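Local coordinates for shikimate dehydrogenase-like protein HI_0607 (Haemophilus influenzae, PDB 1NPY), which catalyses the NADP(+)-dependent oxidation of shikimate to 3-dehydroshikimate in vitro, though weakly enough that shikimate may not be its biological substrate, at residues Ile123-Gly128 with Asn181-Gly186; Leu146-Arg151 with Tyr165-Ser170. One frame throughout, in Å; residues are numbered along the deposited sequence.

Contact 1 (Ile123-Gly128 with Asn181-Gly186); sequences IVHGSG and NVTSIG
The imidazole of H125 receives the methyl CG2 of T183 over one face, in a CH-pi contact with CG2 3.8 Å from the ring centroid and displaced toward the rim. I185 brings CD1 to CE1 of the same ring obliquely, at 3.8 Å, and the Y149 ring of the neighbouring strand stacks on the face opposite T183. ND1 is hydrogen-bonded to A197 O, in the loop that precedes helix 200-205. In the backbone, H125 and N181 form a parallel bridge where their two strands end, and V182 N donates to H125 O at 2.9 Å. With V182 CG2 lying between backbone N and carbonyl carbon (chi1 -63° for CG1), this methyl meets V124 CG1 at 3.6 Å and lies against the backbone of G126. The loop carries its own bracing: N181 OD1 takes the hydroxyl of T183 on a lone pair (OG1 to OD1 2.6 Å) and, from above its carbonyl plane, T183 N, closing an Asx turn. T183 OG1 in turn accepts from I185 N at 3.0 Å, an ST turn. Farther out, a water accepts from G128 N and donates to V182 O, 2.8 Å away. G126, S127 and G128 begin a glycine-rich Rossmann-type turn and, like S184, probably bind NADP(+), as in relatives. The chemistry thus joins two probable cofactor loops through one direct backbone bond and one water, while the two bonds of T183 OG1 probably set the rotation that presents CG2 to the imidazole.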
ATOM      1  N   ILE A 123      17.222  -5.244  -1.994  1.00 12.84           N
ATOM      2  CA  ILE A 123      17.420  -3.889  -2.498  1.00 12.43           C
ATOM      3  C   ILE A 123      16.084  -3.280  -2.871  1.00 11.93           C
ATOM      4  O   ILE A 123      15.315  -3.887  -3.616  1.00 10.90           O
ATOM      5  CB  ILE A 123      18.396  -3.848  -3.701  1.00 12.17           C
ATOM      6  CG1 ILE A 123      19.787  -4.312  -3.273  1.00 13.68           C
ATOM      7  CG2 ILE A 123      18.429  -2.442  -4.313  1.00 14.59           C
ATOM      8  CD1 ILE A 123      20.776  -4.234  -4.452  1.00 14.95           C
ATOM      9  N   VAL A 124      15.788  -2.121  -2.290  1.00 12.26           N
ATOM     10  CA  VAL A 124      14.626  -1.312  -2.627  1.00 12.20           C
ATOM     11  C   VAL A 124      15.048  -0.176  -3.565  1.00 12.83           C
ATOM     12  O   VAL A 124      15.925   0.618  -3.222  1.00 12.69           O
ATOM     13  CB  VAL A 124      13.967  -0.719  -1.362  1.00 13.27           C
ATOM     14  CG1 VAL A 124      12.823   0.189  -1.739  1.00 14.30           C
ATOM     15  CG2 VAL A 124      13.461  -1.812  -0.413  1.00 13.79           C
ATOM     16  N   HIS A 125      14.484  -0.130  -4.770  1.00 12.69           N
ATOM     17  CA  HIS A 125      14.703   0.964  -5.698  1.00 12.78           C
ATOM     18  C   HIS A 125      13.583   1.974  -5.493  1.00 13.21           C
ATOM     19  O   HIS A 125      12.424   1.731  -5.814  1.00 14.65           O
ATOM     20  CB  HIS A 125      14.725   0.441  -7.138  1.00 12.01           C
ATOM     21  CG  HIS A 125      15.175   1.439  -8.158  1.00 14.09           C
ATOM     22  ND1 HIS A 125      15.257   1.131  -9.500  1.00 14.81           N
ATOM     23  CD2 HIS A 125      15.657   2.698  -8.035  1.00 17.53           C
ATOM     24  CE1 HIS A 125      15.735   2.170 -10.164  1.00 14.36           C
ATOM     25  NE2 HIS A 125      15.976   3.140  -9.298  1.00 14.21           N
ATOM     26  N   GLY A 126      13.950   3.134  -4.964  1.00 13.42           N
ATOM     27  CA  GLY A 126      13.042   4.252  -4.800  1.00 14.39           C
ATOM     28  C   GLY A 126      13.069   4.784  -3.379  1.00 14.02           C
ATOM     29  O   GLY A 126      13.541   4.117  -2.466  1.00 14.08           O
ATOM     30  N   SER A 127      12.599   6.014  -3.202  1.00 15.59           N
ATOM     31  CA  SER A 127      12.655   6.669  -1.898  1.00 15.04           C
ATOM     32  C   SER A 127      11.342   7.344  -1.559  1.00 15.78           C
ATOM     33  O   SER A 127      11.260   8.011  -0.532  1.00 16.37           O
ATOM     34  CB  SER A 127      13.813   7.669  -1.817  1.00 15.48           C
ATOM     35  OG  SER A 127      13.609   8.747  -2.717  1.00 14.48           O
ATOM     36  N   GLY A 128      10.368   7.189  -2.447  1.00 16.66           N
ATOM     37  CA  GLY A 128       9.091   7.874  -2.364  1.00 18.49           C
ATOM     38  C   GLY A 128       7.980   6.864  -2.504  1.00 18.61           C
ATOM     39  O   GLY A 128       8.216   5.658  -2.635  1.00 18.54           O
ATOM     40  N   ASN A 181      10.701  -2.782  -6.390  1.00  7.98           N
ATOM     41  CA  ASN A 181      10.569  -1.511  -7.080  1.00  8.84           C
ATOM     42  C   ASN A 181       9.463  -0.691  -6.410  1.00  9.81           C
ATOM     43  O   ASN A 181       8.310  -1.152  -6.312  1.00  9.85           O
ATOM     44  CB  ASN A 181      10.197  -1.673  -8.551  1.00 10.15           C
ATOM     45  CG  ASN A 181       9.967  -0.321  -9.217  1.00  9.64           C
ATOM     46  OD1 ASN A 181      10.826   0.551  -9.123  1.00 12.04           O
ATOM     47  ND2 ASN A 181       8.841  -0.140  -9.872  1.00  8.81           N
ATOM     48  N   VAL A 182       9.850   0.500  -5.956  1.00 10.88           N
ATOM     49  CA  VAL A 182       8.934   1.502  -5.432  1.00 12.01           C
ATOM     50  C   VAL A 182       9.071   2.847  -6.168  1.00 13.03           C
ATOM     51  O   VAL A 182       8.699   3.912  -5.662  1.00 13.82           O
ATOM     52  CB  VAL A 182       9.076   1.720  -3.908  1.00 12.47           C
ATOM     53  CG1 VAL A 182       8.719   0.458  -3.155  1.00 14.53           C
ATOM     54  CG2 VAL A 182      10.461   2.235  -3.487  1.00 14.58           C
ATOM     55  N   THR A 183       9.572   2.794  -7.392  1.00 13.52           N
ATOM     56  CA  THR A 183       9.612   3.968  -8.267  1.00 13.26           C
ATOM     57  C   THR A 183       8.394   3.963  -9.181  1.00 14.05           C
ATOM     58  O   THR A 183       7.645   2.977  -9.245  1.00 12.95           O
ATOM     59  CB  THR A 183      10.856   3.992  -9.197  1.00 13.51           C
ATOM     60  OG1 THR A 183      10.812   2.902 -10.129  1.00 11.75           O
ATOM     61  CG2 THR A 183      12.205   3.855  -8.504  1.00 14.13           C
ATOM     62  N   SER A 184       8.223   5.044  -9.945  1.00 14.02           N
ATOM     63  CA  SER A 184       7.283   5.073 -11.059  1.00 15.26           C
ATOM     64  C   SER A 184       7.714   4.325 -12.330  1.00 13.93           C
ATOM     65  O   SER A 184       6.998   4.364 -13.335  1.00 13.94           O
ATOM     66  CB  SER A 184       6.983   6.528 -11.413  1.00 16.23           C
ATOM     67  OG  SER A 184       8.216   7.138 -11.741  1.00 24.03           O
ATOM     68  N   ILE A 185       8.885   3.700 -12.331  1.00 12.65           N
ATOM     69  CA  ILE A 185       9.341   2.937 -13.490  1.00 11.14           C
ATOM     70  C   ILE A 185       8.332   1.815 -13.744  1.00 11.19           C
ATOM     71  O   ILE A 185       7.994   1.086 -12.817  1.00 11.40           O
ATOM     72  CB  ILE A 185      10.776   2.385 -13.292  1.00 11.11           C
ATOM     73  CG1 ILE A 185      11.836   3.494 -13.303  1.00 13.61           C
ATOM     74  CG2 ILE A 185      11.093   1.397 -14.393  1.00 10.47           C
ATOM     75  CD1 ILE A 185      13.177   3.074 -12.772  1.00 14.82           C
ATOM     76  N   GLY A 186       7.932   1.628 -15.002  1.00 12.06           N
ATOM     77  CA  GLY A 186       6.922   0.659 -15.397  1.00 12.05           C
ATOM     78  C   GLY A 186       5.471   1.106 -15.344  1.00 11.79           C
ATOM     79  O   GLY A 186       4.601   0.412 -15.871  1.00 12.62           O
TER
HETATM   80  O   HOH W   1      10.060   6.353  -5.249  1.00 20.24           O

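Contact 2 (Leu146-Arg151 with Tyr165-Ser170); sequences LKIYAR and YAYINS
Y167 OH is 2.6 Å from A150 O and 2.8 Å from N169 OD1, two acceptors within reach of its one proton, linking the chain beyond strand 146-149 to the turn after strand 166-168. With CG anti to the backbone N (chi1 170°), the Y167 ring runs forward along the sheet; A150 O meets it at the edge, and CE1 passes 4.2 Å from A150 CB. Between the strands the pairing is parallel: I148 N donates to A166 O at 2.8 Å and I168 N to I148 O at 2.9 Å, whereas the bond from A166 N to L146 O is long and weak. At the N-terminal end of the two strands, L146 CB sits over the centre of the Y165 ring, 3.6 Å from its centroid. On the face shared by Y149 and I168, Y149 CB packs on I168 CG1, and the carbonyl oxygens of I168 and N169 lie at the edge of the Y149 ring. This is the outer pair of a right-handed beta-alpha-beta unit of the Rossmann-like domain: its helix 153-163 packs against Y167, helix 131-140 meets L146, I148 and Y165, and strand 122-125 borders strand 146-149 on the inner side.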
ATOM      1  N   LEU A 146      19.368  -4.902   3.969  1.00 13.93           N
ATOM      2  CA  LEU A 146      18.583  -4.137   3.002  1.00 13.76           C
ATOM      3  C   LEU A 146      19.304  -2.857   2.617  1.00 14.22           C
ATOM      4  O   LEU A 146      19.914  -2.175   3.445  1.00 15.20           O
ATOM      5  CB  LEU A 146      17.183  -3.848   3.563  1.00 13.50           C
ATOM      6  CG  LEU A 146      16.158  -3.196   2.629  1.00 11.26           C
ATOM      7  CD1 LEU A 146      14.753  -3.618   3.057  1.00 14.59           C
ATOM      8  CD2 LEU A 146      16.228  -1.676   2.556  1.00 10.83           C
ATOM      9  N   LYS A 147      19.287  -2.545   1.327  1.00 14.11           N
ATOM     10  CA  LYS A 147      19.910  -1.322   0.843  1.00 15.07           C
ATOM     11  C   LYS A 147      18.842  -0.554   0.070  1.00 15.34           C
ATOM     12  O   LYS A 147      18.032  -1.156  -0.638  1.00 15.19           O
ATOM     13  CB  LYS A 147      21.115  -1.640  -0.042  1.00 16.08           C
ATOM     14  CG  LYS A 147      22.194  -2.428   0.667  1.00 17.63           C
ATOM     15  CD  LYS A 147      23.328  -2.798  -0.280  1.00 21.00           C
ATOM     16  CE  LYS A 147      24.275  -3.818   0.322  1.00 25.10           C
ATOM     17  NZ  LYS A 147      25.257  -4.339  -0.676  1.00 29.92           N
ATOM     18  N   ILE A 148      18.878   0.768   0.185  1.00 14.89           N
ATOM     19  CA  ILE A 148      17.966   1.642  -0.537  1.00 15.38           C
ATOM     20  C   ILE A 148      18.774   2.245  -1.672  1.00 15.50           C
ATOM     21  O   ILE A 148      19.789   2.899  -1.430  1.00 16.84           O
ATOM     22  CB  ILE A 148      17.366   2.716   0.391  1.00 15.38           C
ATOM     23  CG1 ILE A 148      16.326   2.083   1.328  1.00 18.66           C
ATOM     24  CG2 ILE A 148      16.621   3.768  -0.446  1.00 16.35           C
ATOM     25  CD1 ILE A 148      16.745   1.926   2.754  1.00 21.25           C
ATOM     26  N   TYR A 149      18.359   1.930  -2.895  1.00 14.58           N
ATOM     27  CA  TYR A 149      18.900   2.478  -4.128  1.00 15.77           C
ATOM     28  C   TYR A 149      17.976   3.559  -4.666  1.00 15.04           C
ATOM     29  O   TYR A 149      16.830   3.297  -5.016  1.00 14.73           O
ATOM     30  CB  TYR A 149      18.993   1.322  -5.139  1.00 15.24           C
ATOM     31  CG  TYR A 149      19.338   1.694  -6.564  1.00 18.52           C
ATOM     32  CD1 TYR A 149      20.302   2.647  -6.847  1.00 23.48           C
ATOM     33  CD2 TYR A 149      18.705   1.049  -7.626  1.00 22.14           C
ATOM     34  CE1 TYR A 149      20.612   2.975  -8.165  1.00 28.46           C
ATOM     35  CE2 TYR A 149      19.003   1.370  -8.939  1.00 25.82           C
ATOM     36  CZ  TYR A 149      19.950   2.330  -9.199  1.00 28.91           C
ATOM     37  OH  TYR A 149      20.270   2.641 -10.498  1.00 34.90           O
ATOM     38  N   ALA A 150      18.424   4.806  -4.711  1.00 15.76           N
ATOM     39  CA  ALA A 150      17.498   5.849  -5.116  1.00 17.09           C
ATOM     40  C   ALA A 150      18.260   7.037  -5.665  1.00 18.67           C
ATOM     41  O   ALA A 150      19.388   7.285  -5.263  1.00 18.19           O
ATOM     42  CB  ALA A 150      16.642   6.316  -3.955  1.00 18.12           C
ATOM     43  N   ARG A 151      17.605   7.735  -6.579  1.00 21.38           N
ATOM     44  CA  ARG A 151      18.216   8.916  -7.164  1.00 24.00           C
ATOM     45  C   ARG A 151      18.153  10.156  -6.261  1.00 24.72           C
ATOM     46  O   ARG A 151      19.026  11.017  -6.375  1.00 25.55           O
ATOM     47  CB  ARG A 151      17.645   9.161  -8.558  1.00 25.37           C
ATOM     48  CG  ARG A 151      16.177   9.513  -8.590  1.00 29.53           C
ATOM     49  CD  ARG A 151      15.669   9.773  -9.998  1.00 33.60           C
ATOM     50  NE  ARG A 151      14.209   9.818 -10.005  1.00 37.00           N
ATOM     51  CZ  ARG A 151      13.473  10.838  -9.589  1.00 42.64           C
ATOM     52  NH1 ARG A 151      14.042  11.958  -9.156  1.00 44.40           N
ATOM     53  NH2 ARG A 151      12.146  10.757  -9.645  1.00 44.26           N
ATOM     54  N   TYR A 165      19.492   0.939   7.867  1.00 19.24           N
ATOM     55  CA  TYR A 165      19.937   0.274   6.655  1.00 18.82           C
ATOM     56  C   TYR A 165      20.996   1.100   5.938  1.00 19.28           C
ATOM     57  O   TYR A 165      21.474   2.098   6.466  1.00 21.65           O
ATOM     58  CB  TYR A 165      18.699   0.083   5.782  1.00 17.53           C
ATOM     59  CG  TYR A 165      17.754  -0.996   6.244  1.00 15.62           C
ATOM     60  CD1 TYR A 165      18.212  -2.230   6.716  1.00 15.89           C
ATOM     61  CD2 TYR A 165      16.381  -0.802   6.134  1.00 16.88           C
ATOM     62  CE1 TYR A 165      17.315  -3.235   7.068  1.00 14.82           C
ATOM     63  CE2 TYR A 165      15.483  -1.798   6.470  1.00 16.43           C
ATOM     64  CZ  TYR A 165      15.948  -2.990   6.951  1.00 14.71           C
ATOM     65  OH  TYR A 165      15.013  -3.968   7.206  1.00 16.30           O
ATOM     66  N   ALA A 166      21.373   0.722   4.722  1.00 18.73           N
ATOM     67  CA  ALA A 166      22.359   1.492   3.980  1.00 18.43           C
ATOM     68  C   ALA A 166      21.752   2.048   2.700  1.00 18.06           C
ATOM     69  O   ALA A 166      20.804   1.473   2.158  1.00 16.88           O
ATOM     70  CB  ALA A 166      23.574   0.616   3.692  1.00 18.04           C
ATOM     71  N   TYR A 167      22.336   3.148   2.238  1.00 18.60           N
ATOM     72  CA  TYR A 167      21.977   3.811   1.000  1.00 17.95           C
ATOM     73  C   TYR A 167      23.057   3.592  -0.047  1.00 19.54           C
ATOM     74  O   TYR A 167      24.248   3.689   0.271  1.00 20.05           O
ATOM     75  CB  TYR A 167      21.779   5.311   1.227  1.00 18.24           C
ATOM     76  CG  TYR A 167      21.650   6.083  -0.056  1.00 17.01           C
ATOM     77  CD1 TYR A 167      20.463   6.073  -0.784  1.00 15.07           C
ATOM     78  CD2 TYR A 167      22.745   6.770  -0.579  1.00 19.39           C
ATOM     79  CE1 TYR A 167      20.359   6.744  -1.967  1.00 17.62           C
ATOM     80  CE2 TYR A 167      22.642   7.444  -1.773  1.00 17.56           C
ATOM     81  CZ  TYR A 167      21.453   7.420  -2.461  1.00 17.78           C
ATOM     82  OH  TYR A 167      21.343   8.081  -3.661  1.00 21.79           O
ATOM     83  N   ILE A 168      22.623   3.344  -1.280  1.00 19.49           N
ATOM     84  CA  ILE A 168      23.520   3.280  -2.435  1.00 20.52           C
ATOM     85  C   ILE A 168      23.002   4.140  -3.579  1.00 21.84           C
ATOM     86  O   ILE A 168      21.799   4.191  -3.863  1.00 22.15           O
ATOM     87  CB  ILE A 168      23.757   1.819  -2.897  1.00 19.75           C
ATOM     88  CG1 ILE A 168      22.431   1.130  -3.271  1.00 21.48           C
ATOM     89  CG2 ILE A 168      24.495   1.080  -1.816  1.00 18.78           C
ATOM     90  CD1 ILE A 168      22.598  -0.310  -3.766  1.00 23.68           C
ATOM     91  N   ASN A 169      23.918   4.851  -4.227  1.00 24.39           N
ATOM     92  CA  ASN A 169      23.557   5.676  -5.374  1.00 26.68           C
ATOM     93  C   ASN A 169      23.697   4.883  -6.673  1.00 27.08           C
ATOM     94  O   ASN A 169      23.284   5.383  -7.709  1.00 28.26           O
ATOM     95  CB  ASN A 169      24.355   6.982  -5.406  1.00 27.37           C
ATOM     96  CG  ASN A 169      23.753   8.016  -6.347  1.00 31.57           C
ATOM     97  OD1 ASN A 169      22.628   8.484  -6.158  1.00 34.29           O
ATOM     98  ND2 ASN A 169      24.507   8.376  -7.378  1.00 35.64           N
ATOM     99  N   SER A 170      24.210   3.655  -6.633  1.00 27.71           N
ATOM    100  CA  SER A 170      24.190   2.785  -7.813  1.00 29.04           C
ATOM    101  C   SER A 170      24.311   1.289  -7.532  1.00 29.01           C
ATOM    102  O   SER A 170      24.645   0.870  -6.421  1.00 26.73           O
ATOM    103  CB  SER A 170      25.291   3.204  -8.794  1.00 29.43           C
ATOM    104  OG  SER A 170      26.542   3.205  -8.140  1.00 33.34           O
TER

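Overall arrangement
From the N terminus, the chain builds the mixed sheet of the first domain before entering strand 122-125, where contact 1 opens. Helix 131-140 then leads to strand 146-149, and contact 2 closes a short loop around helix 153-163 by bringing in edge strand 166-168. The chain returns across the sheet to strand 178-181 and the loop 181-186, completing contact 1, so contact 2 is nested inside the larger loop. Together they span four adjacent strands of the parallel sheet, with 122-125 and 146-149 as the shared middle: V124 O with Y149 N and G126 N with Y149 O probably hydrogen-bond there. Strands 208-211 and 231-233 continue the sheet beyond contact 1.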